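Local coordinates for synaptic vesicle membrane protein VAT-1 homolog-like (Homo sapiens, PDB 4A27), which is probably an oxidoreductase of the quinone oxidoreductase branch of the zinc-containing alcohol dehydrogenase family, at residues V159-C163 against K308-V312; T170-S176 against V187-R193; D210-L216 against G232-G238. All coordinates share one frame; numbering follows the deposited sequence.

From the N terminus the chain first forms a small antiparallel pair and most of the mixed sheet, then enters the six-stranded parallel sheet at strand 145-148, and helix 154-163 opens contact 1. Contact 2 follows at once: strand 170-175 pairs with 189-192 and closes a short loop. Contact 3 comes after it in series, pairing strand 209-215 with 232-237 on the other flank of strand 145-148. Only then does contact 1 close, when segment 308-312 returns to helix 154-163, and its long loop encloses the other two. That helix lies against both, Cys163 packing on Val171 and Val159 on Leu213. Contact 1 further ties the parallel sheet's helix layer to the chain's way back into the mixed sheet.

Contact 1 of 3, residues V159-C163 against K308-V312; sequences VAQLC and KIKPV
Gln161 reaches from helix 154-163 to the backbone of Lys310 and engages both backbone polar atoms, N and O, of that one residue. Its OE1 accepts from Lys310 N at 2.8 Å, while its NE2 donates to Lys310 O at 2.9 Å. The first bond is nearly straight, 166° at the hydrogen. In the second, Lys310 O lies almost in the plane of the Gln161 amide, so the two bonds together fix how that amide is turned. CG stands beside the backbone N (chi1 -70°) and the chain beyond runs extended (chi2 -178°), which carries the amide away from the helix to the loop. Carbon atoms approach the amide as well: Ile309 CA lies 3.3 Å from Gln161 OE1, and Val312 CG2 3.8 Å from Gln161 NE2. Next to it, Leu162 CD2 meets Ile309 CG2 at 4.0 Å, with Leu303 of helix 290-305 touching both side chains. Lys310 NZ forms a salt bridge with Glu119, and Gln161 O accepts from Ser164 OG. Helix 154-163 follows the first strand of a Rossmann fold, and Gln161 fastens it to the segment returning to strand 313-317 of the mixed sheet, within the two-domain layout of medium-chain dehydrogenases.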
loop_
_atom_site.group_PDB
_atom_site.type_symbol
_atom_site.label_atom_id
_atom_site.label_comp_id
_atom_site.label_asym_id
_atom_site.label_seq_id
_atom_site.Cartn_x
_atom_site.Cartn_y
_atom_site.Cartn_z
ATOM N N VAL A 159 -16.309 -0.228 -7.607
ATOM C CA VAL A 159 -15.538 0.623 -6.685
ATOM C C VAL A 159 -16.465 1.631 -5.927
ATOM O O VAL A 159 -16.382 1.775 -4.688
ATOM C CB VAL A 159 -14.376 1.366 -7.422
ATOM C CG1 VAL A 159 -13.754 2.518 -6.591
ATOM C CG2 VAL A 159 -13.210 0.406 -7.889
ATOM N N ALA A 160 -17.393 2.278 -6.643
ATOM C CA ALA A 160 -18.291 3.292 -6.008
ATOM C C ALA A 160 -19.166 2.638 -4.971
ATOM O O ALA A 160 -19.351 3.163 -3.909
ATOM C CB ALA A 160 -19.159 4.011 -7.034
ATOM N N GLN A 161 -19.681 1.459 -5.268
ATOM C CA GLN A 161 -20.593 0.794 -4.350
ATOM C C GLN A 161 -19.835 0.352 -3.093
ATOM O O GLN A 161 -20.366 0.423 -2.003
ATOM C CB GLN A 161 -21.210 -0.447 -5.022
ATOM C CG GLN A 161 -22.190 -0.087 -6.115
ATOM C CD GLN A 161 -22.836 -1.282 -6.737
ATOM O OE1 GLN A 161 -22.914 -2.342 -6.111
ATOM N NE2 GLN A 161 -23.367 -1.119 -7.953
ATOM N N LEU A 162 -18.612 -0.166 -3.264
ATOM C CA LEU A 162 -17.845 -0.624 -2.123
ATOM C C LEU A 162 -17.374 0.534 -1.242
ATOM O O LEU A 162 -17.362 0.404 -0.021
ATOM C CB LEU A 162 -16.648 -1.491 -2.543
ATOM C CG LEU A 162 -16.986 -2.856 -3.054
ATOM C CD1 LEU A 162 -15.761 -3.493 -3.774
ATOM C CD2 LEU A 162 -17.488 -3.677 -1.820
ATOM N N CYS A 163 -16.990 1.662 -1.847
ATOM C CA CYS A 163 -16.657 2.860 -1.052
ATOM C C CYS A 163 -17.838 3.268 -0.131
ATOM O O CYS A 163 -17.624 3.714 1.003
ATOM C CB CYS A 163 -16.297 4.032 -1.943
ATOM S SG CYS A 163 -14.668 3.852 -2.760
ATOM N N LYS A 308 -26.120 -4.370 0.013
ATOM C CA LYS A 308 -25.200 -3.248 -0.069
ATOM C C LYS A 308 -24.467 -3.125 -1.388
ATOM O O LYS A 308 -23.933 -2.079 -1.677
ATOM C CB LYS A 308 -24.197 -3.322 1.059
ATOM C CG LYS A 308 -24.871 -2.982 2.425
ATOM C CD LYS A 308 -24.005 -3.404 3.588
ATOM C CE LYS A 308 -24.626 -2.954 4.973
ATOM N NZ LYS A 308 -24.083 -1.627 5.358
ATOM N N ILE A 309 -24.413 -4.190 -2.173
ATOM C CA ILE A 309 -23.851 -4.106 -3.502
ATOM C C ILE A 309 -24.725 -4.896 -4.487
ATOM O O ILE A 309 -25.453 -5.790 -4.091
ATOM C CB ILE A 309 -22.390 -4.631 -3.571
ATOM C CG1 ILE A 309 -22.295 -6.100 -3.190
ATOM C CG2 ILE A 309 -21.379 -3.785 -2.717
ATOM C CD1 ILE A 309 -20.925 -6.698 -3.610
ATOM N N LYS A 310 -24.608 -4.562 -5.771
ATOM C CA LYS A 310 -25.382 -5.164 -6.834
ATOM C C LYS A 310 -24.723 -4.835 -8.186
ATOM O O LYS A 310 -24.562 -3.669 -8.542
ATOM C CB LYS A 310 -26.823 -4.640 -6.797
ATOM C CG LYS A 310 -27.723 -5.165 -7.913
ATOM C CD LYS A 310 -29.191 -4.757 -7.695
ATOM C CE LYS A 310 -30.174 -5.659 -8.464
ATOM N NZ LYS A 310 -30.384 -6.987 -7.806
ATOM N N PRO A 311 -24.345 -5.854 -8.934
ATOM C CA PRO A 311 -23.724 -5.627 -10.227
ATOM C C PRO A 311 -24.635 -4.827 -11.157
ATOM O O PRO A 311 -25.840 -4.993 -11.134
ATOM C CB PRO A 311 -23.441 -7.044 -10.744
ATOM C CG PRO A 311 -23.682 -7.969 -9.618
ATOM C CD PRO A 311 -24.467 -7.289 -8.589
ATOM N N VAL A 312 -24.039 -3.930 -11.930
ATOM C CA VAL A 312 -24.749 -3.069 -12.878
ATOM C C VAL A 312 -24.494 -3.716 -14.218
ATOM O O VAL A 312 -23.335 -3.856 -14.613
ATOM C CB VAL A 312 -24.180 -1.642 -12.917
ATOM C CG1 VAL A 312 -24.797 -0.816 -14.087
ATOM C CG2 VAL A 312 -24.466 -0.885 -11.586
#

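Contact 2 of 3, residues T170-S176 against V187-R193; sequences TVFGTAS and VTHLFDR
Val171 and Thr188 begin a parallel pairing in which the backbone does most of the work. Val171 O accepts from both Thr188 N (3.0 Å) and His189 N, the latter at 163°. Farther along, Gly173 N donates to His189 O, Phe191 N to Gly173 O (2.8 Å) and Ala175 N to Phe191 O. A further backbone bond, Arg193 N to Ala175 O, is weak. Thr188 adds a side-chain acceptor at the start: its OG1 takes the N-H of Val171 at 3.2 Å.

Aromatic contacts share one face of the sheet. The Phe172 and His189 rings point the same way with planes 28° apart, but are slid so far that they barely overlap. Phe191 brings CE2 to the edge of the Phe172 ring, 3.7 Å from CD1, and its ring also packs on helix 197-204. Away from these rings, Val171 CG1 meets Val187 CG1, and Leu190 CD1 approaches Ala175 CB.

Polar side chains meet at the far end. Arg193 grips Ser176 OG side-on with NE (3.0 Å) and NH2 (3.1 Å), and Ser176 OG lies close to the guanidinium plane, at its edge; the bend at chi3 (56°) turns the group that way. With an alanine here in place of Arg193, Ser176 OG would lose both donors, and the segment around it would probably be freer to move. The grip falls near the C-terminal end of the second strand of a Rossmann fold, a region that in relatives binds the adenosine ribose of the cofactor; with Arg332 near Arg193, the arrangement is consistent with a positively charged rim here.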
loop_
_atom_site.group_PDB
_atom_site.type_symbol
_atom_site.label_atom_id
_atom_site.label_comp_id
_atom_site.label_asym_id
_atom_site.label_seq_id
_atom_site.Cartn_x
_atom_site.Cartn_y
_atom_site.Cartn_z
ATOM N N THR A 170 -15.242 9.931 0.211
ATOM C CA THR A 170 -15.588 10.790 -0.913
ATOM C C THR A 170 -15.036 10.211 -2.204
ATOM O O THR A 170 -13.827 10.040 -2.350
ATOM C CB THR A 170 -15.057 12.227 -0.686
ATOM O OG1 THR A 170 -15.593 12.722 0.533
ATOM C CG2 THR A 170 -15.443 13.167 -1.800
ATOM N N VAL A 171 -15.935 9.907 -3.133
ATOM C CA VAL A 171 -15.579 9.270 -4.390
ATOM C C VAL A 171 -15.704 10.295 -5.504
ATOM O O VAL A 171 -16.766 10.901 -5.714
ATOM C CB VAL A 171 -16.494 8.054 -4.672
ATOM C CG1 VAL A 171 -16.081 7.304 -5.977
ATOM C CG2 VAL A 171 -16.560 7.083 -3.416
ATOM N N PHE A 172 -14.607 10.488 -6.192
ATOM C CA PHE A 172 -14.532 11.325 -7.359
ATOM C C PHE A 172 -14.498 10.382 -8.546
ATOM O O PHE A 172 -13.721 9.410 -8.545
ATOM C CB PHE A 172 -13.249 12.153 -7.316
ATOM C CG PHE A 172 -13.208 13.186 -6.201
ATOM C CD1 PHE A 172 -13.753 14.443 -6.397
ATOM C CD2 PHE A 172 -12.647 12.909 -4.974
ATOM C CE1 PHE A 172 -13.712 15.401 -5.385
ATOM C CE2 PHE A 172 -12.598 13.847 -3.961
ATOM C CZ PHE A 172 -13.146 15.112 -4.174
ATOM N N GLY A 173 -15.388 10.620 -9.518
ATOM C CA GLY A 173 -15.422 9.851 -10.735
ATOM C C GLY A 173 -15.179 10.722 -11.959
ATOM O O GLY A 173 -15.466 11.915 -11.939
ATOM N N THR A 174 -14.591 10.133 -12.996
ATOM C CA THR A 174 -14.626 10.710 -14.344
ATOM C C THR A 174 -15.416 9.783 -15.296
ATOM O O THR A 174 -15.383 8.558 -15.152
ATOM C CB THR A 174 -13.214 10.967 -14.891
ATOM O OG1 THR A 174 -12.529 9.735 -15.062
ATOM C CG2 THR A 174 -12.421 11.864 -13.934
ATOM N N ALA A 175 -16.102 10.391 -16.264
ATOM C CA ALA A 175 -16.915 9.693 -17.256
ATOM C C ALA A 175 -17.362 10.676 -18.365
ATOM O O ALA A 175 -17.482 11.879 -18.119
ATOM C CB ALA A 175 -18.129 9.093 -16.612
ATOM N N SER A 176 -17.649 10.157 -19.557
ATOM C CA SER A 176 -18.178 10.976 -20.659
ATOM C C SER A 176 -19.521 11.585 -20.267
ATOM O O SER A 176 -20.337 10.927 -19.604
ATOM C CB SER A 176 -18.321 10.140 -21.927
ATOM O OG SER A 176 -17.044 9.756 -22.412
ATOM N N VAL A 187 -21.612 8.309 -7.373
ATOM C CA VAL A 187 -20.375 8.886 -6.826
ATOM C C VAL A 187 -20.677 10.234 -6.133
ATOM O O VAL A 187 -21.783 10.706 -6.210
ATOM C CB VAL A 187 -19.368 9.041 -7.959
ATOM C CG1 VAL A 187 -19.192 7.685 -8.692
ATOM C CG2 VAL A 187 -19.811 10.133 -8.918
ATOM N N THR A 188 -19.735 10.822 -5.403
ATOM C CA THR A 188 -20.010 12.097 -4.722
ATOM C C THR A 188 -19.898 13.292 -5.673
ATOM O O THR A 188 -20.696 14.240 -5.604
ATOM C CB THR A 188 -19.078 12.357 -3.524
ATOM O OG1 THR A 188 -18.824 11.139 -2.804
ATOM C CG2 THR A 188 -19.706 13.454 -2.577
ATOM N N HIS A 189 -18.876 13.256 -6.521
ATOM C CA HIS A 189 -18.636 14.288 -7.521
ATOM C C HIS A 189 -18.200 13.597 -8.808
ATOM O O HIS A 189 -17.345 12.722 -8.775
ATOM C CB HIS A 189 -17.544 15.267 -7.073
ATOM C CG HIS A 189 -17.862 15.951 -5.783
ATOM N ND1 HIS A 189 -17.188 15.683 -4.612
ATOM C CD2 HIS A 189 -18.810 16.868 -5.473
ATOM C CE1 HIS A 189 -17.692 16.422 -3.637
ATOM N NE2 HIS A 189 -18.684 17.142 -4.131
ATOM N N LEU A 190 -18.766 14.031 -9.928
ATOM C CA LEU A 190 -18.521 13.430 -11.226
ATOM C C LEU A 190 -17.970 14.482 -12.179
ATOM O O LEU A 190 -18.504 15.579 -12.253
ATOM C CB LEU A 190 -19.841 12.841 -11.768
ATOM C CG LEU A 190 -19.781 11.862 -12.930
ATOM C CD1 LEU A 190 -18.990 10.594 -12.573
ATOM C CD2 LEU A 190 -21.190 11.494 -13.437
ATOM N N PHE A 191 -16.916 14.136 -12.918
ATOM C CA PHE A 191 -16.267 15.077 -13.814
ATOM C C PHE A 191 -16.136 14.564 -15.233
ATOM O O PHE A 191 -16.151 13.357 -15.509
ATOM C CB PHE A 191 -14.891 15.467 -13.272
ATOM C CG PHE A 191 -14.953 16.104 -11.931
ATOM C CD1 PHE A 191 -15.775 17.205 -11.709
ATOM C CD2 PHE A 191 -14.226 15.600 -10.875
ATOM C CE1 PHE A 191 -15.851 17.798 -10.458
ATOM C CE2 PHE A 191 -14.296 16.196 -9.620
ATOM C CZ PHE A 191 -15.109 17.282 -9.412
ATOM N N ASP A 192 -16.017 15.515 -16.143
ATOM C CA ASP A 192 -15.911 15.209 -17.534
ATOM C C ASP A 192 -14.523 14.712 -17.767
ATOM O O ASP A 192 -13.534 15.356 -17.401
ATOM C CB ASP A 192 -16.173 16.442 -18.388
ATOM C CG ASP A 192 -16.194 16.118 -19.875
ATOM O OD1 ASP A 192 -15.359 15.301 -20.341
ATOM O OD2 ASP A 192 -17.052 16.678 -20.571
ATOM N N ARG A 193 -14.486 13.540 -18.381
ATOM C CA ARG A 193 -13.274 12.804 -18.705
ATOM C C ARG A 193 -12.299 13.700 -19.443
ATOM O O ARG A 193 -11.181 13.877 -19.012
ATOM C CB ARG A 193 -13.698 11.628 -19.590
ATOM C CG ARG A 193 -12.741 10.494 -19.714
ATOM C CD ARG A 193 -13.488 9.272 -20.263
ATOM N NE ARG A 193 -14.148 9.571 -21.532
ATOM C CZ ARG A 193 -13.550 9.568 -22.728
ATOM N NH1 ARG A 193 -12.255 9.261 -22.839
ATOM N NH2 ARG A 193 -14.248 9.873 -23.831
#

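Contact 3 of 3, residues D210-L216 against G232-G238; sequences DIVLDCL and GTYILYG. With EDO (1,2-ethanediol), chain C.
Tyr237 and Leu213 are joined by one water, which accepts from Tyr237 OH at 2.6 Å and donates to Leu213 O at 2.9 Å. The water lies at the edge of the Tyr237 ring, in its plane. That ring stands between the backbone N and the carbonyl carbon of its own residue (chi1 70°), a position that lays it across the neighbouring strand: Cys215 CB sits over one face, 3.9 Å from the ring centroid in a CH-pi contact, and Leu213 CB touches CE1.

The backbones run in parallel register from Asp210 against Gly232 onward. Thr233 N donates to Asp210 O, Val212 N to Thr233 O, Ile235 N to Val212 O and Asp214 N to Ile235 O (2.9 Å, 166° at the hydrogen). Tyr237 N to Asp214 O is longer, at 3.2 Å. These are neighbouring strands of the six-stranded parallel sheet of a Rossmann fold, with strand 145-148 bonding to Ile211 and Leu213 on one flank and strand 274-278 to Gly232 and Tyr234 on the other.

On the face that carries Leu213 and Ile235, the two side chains lie side by side, Leu213 CD2 3.8 Å from Ile235 CD1, under Met133 of helix 124-137; Val159 of helix 154-163 adds to the cover of Leu213. The face of Val212 and Tyr234 is more mixed. Val212 CG1 packs against CD1 of the Tyr234 ring at 3.6 Å, and the ring's hydroxyl bonds to Asp214 OD2, with carboxylate and ring planes 71° apart; the modelled separation is too short to be trusted in detail. Where the strands end, Leu216, poorly ordered, packs on Tyr269 of the second subunit. At the other end a 1,2-ethanediol, probably from the crystallisation liquor, lies beside Thr233 OG1.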
loop_
_atom_site.group_PDB
_atom_site.type_symbol
_atom_site.label_atom_id
_atom_site.label_comp_id
_atom_site.label_asym_id
_atom_site.label_seq_id
_atom_site.Cartn_x
_atom_site.Cartn_y
_atom_site.Cartn_z
ATOM N N ASP A 210 -6.572 10.239 -1.497
ATOM C CA ASP A 210 -5.840 9.158 -0.883
ATOM C C ASP A 210 -5.541 8.014 -1.833
ATOM O O ASP A 210 -4.468 7.392 -1.727
ATOM C CB ASP A 210 -6.638 8.608 0.301
ATOM C CG ASP A 210 -6.855 9.650 1.376
ATOM O OD1 ASP A 210 -5.870 9.940 2.075
ATOM O OD2 ASP A 210 -7.977 10.207 1.482
ATOM N N ILE A 211 -6.475 7.730 -2.753
ATOM C CA ILE A 211 -6.324 6.607 -3.665
ATOM C C ILE A 211 -6.716 7.007 -5.078
ATOM O O ILE A 211 -7.817 7.557 -5.303
ATOM C CB ILE A 211 -7.201 5.429 -3.269
ATOM C CG1 ILE A 211 -6.927 4.952 -1.840
ATOM C CG2 ILE A 211 -7.081 4.274 -4.329
ATOM C CD1 ILE A 211 -7.991 3.933 -1.378
ATOM N N VAL A 212 -5.834 6.717 -6.037
ATOM C CA VAL A 212 -6.184 6.861 -7.440
ATOM C C VAL A 212 -6.200 5.464 -8.083
ATOM O O VAL A 212 -5.213 4.735 -7.946
ATOM C CB VAL A 212 -5.213 7.775 -8.216
ATOM C CG1 VAL A 212 -5.633 7.817 -9.731
ATOM C CG2 VAL A 212 -5.204 9.209 -7.640
ATOM N N LEU A 213 -7.298 5.137 -8.785
ATOM C CA LEU A 213 -7.465 3.876 -9.496
ATOM C C LEU A 213 -7.551 4.125 -10.981
ATOM O O LEU A 213 -8.486 4.778 -11.483
ATOM C CB LEU A 213 -8.714 3.154 -9.063
ATOM C CG LEU A 213 -8.842 2.930 -7.576
ATOM C CD1 LEU A 213 -10.222 2.422 -7.249
ATOM C CD2 LEU A 213 -7.710 1.962 -7.139
ATOM N N ASP A 214 -6.559 3.607 -11.701
ATOM C CA ASP A 214 -6.389 3.944 -13.095
ATOM C C ASP A 214 -6.224 2.704 -13.964
ATOM O O ASP A 214 -5.246 1.946 -13.814
ATOM C CB ASP A 214 -5.126 4.796 -13.238
ATOM C CG ASP A 214 -5.052 5.503 -14.584
ATOM O OD1 ASP A 214 -6.073 5.534 -15.315
ATOM O OD2 ASP A 214 -3.983 6.066 -14.875
ATOM N N CYS A 215 -7.131 2.506 -14.917
ATOM C CA CYS A 215 -7.100 1.261 -15.699
ATOM C C CYS A 215 -6.094 1.314 -16.840
ATOM O O CYS A 215 -5.625 2.384 -17.228
ATOM C CB CYS A 215 -8.504 0.858 -16.192
ATOM S SG CYS A 215 -9.162 1.824 -17.553
ATOM N N LEU A 216 -5.764 0.122 -17.333
ATOM C CA LEU A 216 -4.965 -0.072 -18.539
ATOM C C LEU A 216 -5.813 0.178 -19.779
ATOM O O LEU A 216 -5.273 0.269 -20.878
ATOM C CB LEU A 216 -4.382 -1.498 -18.606
ATOM C CG LEU A 216 -2.917 -1.657 -18.214
ATOM C CD1 LEU A 216 -2.747 -1.572 -16.683
ATOM C CD2 LEU A 216 -2.383 -2.976 -18.788
ATOM N N GLY A 232 -0.530 8.606 -0.121
ATOM C CA GLY A 232 -1.517 8.066 -1.043
ATOM C C GLY A 232 -1.002 6.947 -1.932
ATOM O O GLY A 232 0.204 6.804 -2.123
ATOM N N THR A 233 -1.940 6.214 -2.551
ATOM C CA THR A 233 -1.639 5.004 -3.362
ATOM C C THR A 233 -2.247 5.144 -4.754
ATOM O O THR A 233 -3.432 5.424 -4.903
ATOM C CB THR A 233 -2.247 3.733 -2.752
ATOM O OG1 THR A 233 -1.797 3.578 -1.399
ATOM C CG2 THR A 233 -1.862 2.501 -3.564
ATOM N N TYR A 234 -1.404 5.013 -5.761
ATOM C CA TYR A 234 -1.838 4.956 -7.133
ATOM C C TYR A 234 -1.782 3.487 -7.576
ATOM O O TYR A 234 -0.759 2.839 -7.395
ATOM C CB TYR A 234 -0.923 5.859 -7.977
ATOM C CG TYR A 234 -1.239 5.889 -9.441
ATOM C CD1 TYR A 234 -2.169 6.772 -9.964
ATOM C CD2 TYR A 234 -0.554 5.069 -10.313
ATOM C CE1 TYR A 234 -2.439 6.800 -11.314
ATOM C CE2 TYR A 234 -0.797 5.105 -11.656
ATOM C CZ TYR A 234 -1.748 5.959 -12.152
ATOM O OH TYR A 234 -1.981 5.958 -13.501
ATOM N N ILE A 235 -2.875 2.981 -8.149
ATOM C CA ILE A 235 -3.004 1.596 -8.544
ATOM C C ILE A 235 -3.359 1.525 -10.016
ATOM O O ILE A 235 -4.387 2.089 -10.477
ATOM C CB ILE A 235 -4.082 0.860 -7.668
ATOM C CG1 ILE A 235 -3.794 1.076 -6.199
ATOM C CG2 ILE A 235 -4.090 -0.677 -7.912
ATOM C CD1 ILE A 235 -4.831 0.384 -5.219
ATOM N N LEU A 236 -2.455 0.898 -10.775
ATOM C CA LEU A 236 -2.679 0.613 -12.174
ATOM C C LEU A 236 -3.199 -0.813 -12.333
ATOM O O LEU A 236 -2.562 -1.782 -11.907
ATOM C CB LEU A 236 -1.388 0.790 -12.965
ATOM C CG LEU A 236 -1.591 0.753 -14.480
ATOM C CD1 LEU A 236 -2.423 1.956 -14.958
ATOM C CD2 LEU A 236 -0.252 0.734 -15.182
ATOM N N TYR A 237 -4.359 -0.951 -12.949
ATOM C CA TYR A 237 -4.933 -2.269 -13.148
ATOM C C TYR A 237 -5.449 -2.462 -14.558
ATOM O O TYR A 237 -5.522 -1.502 -15.331
ATOM C CB TYR A 237 -6.068 -2.461 -12.174
ATOM C CG TYR A 237 -7.295 -1.624 -12.474
ATOM C CD1 TYR A 237 -7.398 -0.310 -12.010
ATOM C CD2 TYR A 237 -8.340 -2.138 -13.204
ATOM C CE1 TYR A 237 -8.534 0.434 -12.230
ATOM C CE2 TYR A 237 -9.458 -1.396 -13.470
ATOM C CZ TYR A 237 -9.555 -0.123 -12.950
ATOM O OH TYR A 237 -10.660 0.614 -13.190
ATOM N N GLY A 238 -5.890 -3.683 -14.851
ATOM C CA GLY A 238 -6.154 -4.116 -16.232
ATOM C C GLY A 238 -7.402 -3.503 -16.826
ATOM O O GLY A 238 -7.849 -3.904 -17.898
HETATM C C1 EDO C . -3.883 5.120 1.411
HETATM O O1 EDO C . -2.716 5.334 0.593
HETATM C C2 EDO C . -4.376 3.704 1.215
HETATM O O2 EDO C . -4.429 2.955 2.444
HETATM O O HOH W 1 -10.675 3.169 -12.540
#